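Chitinase (Paenibacillus sp. FPU-7, PDB 5GZT) probably hydrolyses the beta-1,4 linkages of chitin and chitodextrins at random internal positions, as a multidomain chitinase with two family 18 glycoside hydrolase regions. Local coordinates at residues T870-A875 with L919-E924. Sequence-based numbering, arbitrary orientation.
Sequences TREELA and LKLFRE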
loop_
_atom_site.group_PDB
_atom_site.type_symbol
_atom_site.label_atom_id
_atom_site.label_comp_id
_atom_site.label_asym_id
_atom_site.label_seq_id
_atom_site.Cartn_x
_atom_site.Cartn_y
_atom_site.Cartn_z
ATOM N N THR B 870 14.739 30.330 -46.942
ATOM C CA THR B 870 13.279 30.578 -46.752
ATOM C C THR B 870 13.029 31.382 -45.471
ATOM O O THR B 870 12.115 32.232 -45.414
ATOM C CB THR B 870 12.497 29.289 -46.734
ATOM O OG1 THR B 870 13.053 28.387 -45.789
ATOM C CG2 THR B 870 12.576 28.605 -48.118
ATOM N N ARG B 871 13.846 31.140 -44.458
ATOM C CA ARG B 871 13.721 31.858 -43.154
ATOM C C ARG B 871 13.994 33.348 -43.372
ATOM O O ARG B 871 13.224 34.205 -42.961
ATOM C CB ARG B 871 14.716 31.250 -42.118
ATOM C CG ARG B 871 14.323 29.848 -41.781
ATOM C CD ARG B 871 14.966 29.256 -40.588
ATOM N NE ARG B 871 16.349 28.894 -40.780
ATOM C CZ ARG B 871 16.846 27.680 -41.052
ATOM N NH1 ARG B 871 16.108 26.660 -41.233
ATOM N NH2 ARG B 871 18.172 27.513 -41.109
ATOM N N GLU B 872 15.071 33.613 -44.096
ATOM C CA GLU B 872 15.460 34.918 -44.527
ATOM C C GLU B 872 14.342 35.643 -45.273
ATOM O O GLU B 872 13.967 36.788 -44.930
ATOM C CB GLU B 872 16.760 34.797 -45.372
ATOM C CG GLU B 872 17.238 36.089 -46.020
ATOM C CD GLU B 872 17.984 36.956 -45.031
ATOM O OE1 GLU B 872 18.394 36.385 -43.960
ATOM O OE2 GLU B 872 18.155 38.171 -45.358
ATOM N N GLU B 873 13.780 34.972 -46.259
ATOM C CA GLU B 873 12.730 35.584 -47.015
ATOM C C GLU B 873 11.459 35.883 -46.165
ATOM O O GLU B 873 10.869 36.982 -46.244
ATOM C CB GLU B 873 12.359 34.643 -48.170
ATOM C CG GLU B 873 11.356 35.267 -49.070
ATOM C CD GLU B 873 10.980 34.367 -50.248
ATOM O OE1 GLU B 873 11.223 33.111 -50.216
ATOM O OE2 GLU B 873 10.431 35.003 -51.190
ATOM N N LEU B 874 11.057 34.938 -45.340
ATOM C CA LEU B 874 9.885 35.144 -44.489
ATOM C C LEU B 874 10.193 36.293 -43.492
ATOM O O LEU B 874 9.388 37.211 -43.306
ATOM C CB LEU B 874 9.447 33.846 -43.745
ATOM C CG LEU B 874 8.159 34.110 -42.915
ATOM C CD1 LEU B 874 6.984 34.134 -43.836
ATOM C CD2 LEU B 874 7.906 33.096 -41.803
ATOM N N ALA B 875 11.390 36.294 -42.931
ATOM C CA ALA B 875 11.720 37.283 -41.913
ATOM C C ALA B 875 11.714 38.683 -42.484
ATOM O O ALA B 875 11.089 39.603 -41.960
ATOM C CB ALA B 875 13.048 36.935 -41.255
ATOM N N LEU B 919 13.077 31.575 -35.120
ATOM C CA LEU B 919 13.037 32.561 -34.029
ATOM C C LEU B 919 14.351 33.219 -33.871
ATOM O O LEU B 919 14.425 34.451 -33.693
ATOM C CB LEU B 919 12.568 31.905 -32.731
ATOM C CG LEU B 919 11.109 31.478 -32.796
ATOM C CD1 LEU B 919 10.694 30.673 -31.581
ATOM C CD2 LEU B 919 10.161 32.651 -33.009
ATOM N N LYS B 920 15.438 32.441 -33.946
ATOM C CA LYS B 920 16.760 33.027 -33.825
ATOM C C LYS B 920 16.968 34.093 -34.920
ATOM O O LYS B 920 17.547 35.185 -34.688
ATOM C CB LYS B 920 17.850 31.948 -33.960
ATOM C CG LYS B 920 19.258 32.464 -33.970
ATOM C CD LYS B 920 20.266 31.337 -34.213
ATOM C CE LYS B 920 21.654 31.936 -33.985
ATOM N NZ LYS B 920 22.512 30.730 -33.980
ATOM N N LEU B 921 16.566 33.753 -36.134
ATOM C CA LEU B 921 16.782 34.689 -37.287
ATOM C C LEU B 921 15.861 35.897 -37.117
ATOM O O LEU B 921 16.268 37.045 -37.337
ATOM C CB LEU B 921 16.532 33.996 -38.610
ATOM C CG LEU B 921 16.746 34.970 -39.789
ATOM C CD1 LEU B 921 18.225 35.300 -39.860
ATOM C CD2 LEU B 921 16.422 34.254 -41.083
ATOM N N PHE B 922 14.623 35.665 -36.758
ATOM C CA PHE B 922 13.679 36.805 -36.532
ATOM C C PHE B 922 14.227 37.781 -35.458
ATOM O O PHE B 922 14.189 39.023 -35.667
ATOM C CB PHE B 922 12.285 36.364 -36.134
ATOM C CG PHE B 922 11.315 36.156 -37.289
ATOM C CD1 PHE B 922 11.494 35.182 -38.224
ATOM C CD2 PHE B 922 10.195 36.932 -37.379
ATOM C CE1 PHE B 922 10.610 35.049 -39.239
ATOM C CE2 PHE B 922 9.297 36.763 -38.349
ATOM C CZ PHE B 922 9.486 35.840 -39.300
ATOM N N ARG B 923 14.802 37.234 -34.367
ATOM C CA ARG B 923 15.380 38.103 -33.300
ATOM C C ARG B 923 16.581 38.858 -33.791
ATOM O O ARG B 923 16.682 40.072 -33.552
ATOM C CB ARG B 923 15.742 37.316 -32.071
ATOM C CG ARG B 923 16.305 38.081 -30.866
ATOM C CD ARG B 923 16.123 39.630 -30.835
ATOM N NE ARG B 923 14.884 40.095 -30.610
ATOM C CZ ARG B 923 14.300 41.279 -30.715
ATOM N NH1 ARG B 923 14.665 42.447 -31.223
ATOM N NH2 ARG B 923 13.037 41.192 -30.235
ATOM N N GLU B 924 17.437 38.202 -34.572
ATOM C CA GLU B 924 18.543 38.934 -35.186
ATOM C C GLU B 924 18.064 40.077 -36.072
ATOM O O GLU B 924 18.514 41.214 -35.948
ATOM C CB GLU B 924 19.439 37.961 -35.967
ATOM C CG GLU B 924 20.551 38.637 -36.705
ATOM C CD GLU B 924 21.470 37.645 -37.451
ATOM O OE1 GLU B 924 21.053 36.880 -38.312
ATOM O OE2 GLU B 924 22.608 37.650 -37.155
#
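F922 meets A875 and L874, and L921 packs on R871 and E872, where two neighbouring outer helices of a TIM barrel, the fold of family 18 glycoside hydrolases, pack side by side; the short axes approach to 9.7 Å and cross at -45°. The F922 ring lies against A875: CA of A875 sits over one face, 4.1 Å from the ring centroid and 29° off its normal, a CH-pi contact, while CB of A875 is 3.7 Å from CE1 of F922. At the ring's edge, near its plane, L874 brings CD2 to 4.0 Å from CZ of F922. Were F922 replaced by an alanine, the space facing A875 and beside L874 would probably be left unfilled, and the packing onto I890, L892 and L939 would probably go too.

L921 works differently, its nearest partners being backbone atoms. With its CG anti to the backbone N (chi1 180°), its CD2 reaches the opposite helix, 3.6 Å from CB of R871 and close to the peptide that links R871 to E872. No hydrogen bond joins the two segments; they meet by van der Waals packing and the CH-pi contact, and the polar ends find partners beyond them: NH1 of R871 donates to O of A865, and OE1 of E872 forms a salt bridge with K925, one helix turn after L921. I890 and L892 lie on strand 889-893 and L939 on strand 938-943, two adjacent parallel barrel strands, so the F922 ring, from helix 911-933, is packed between helix 868-884 and these strands. CD2 of L921 comes to 3.4 Å from N of E872.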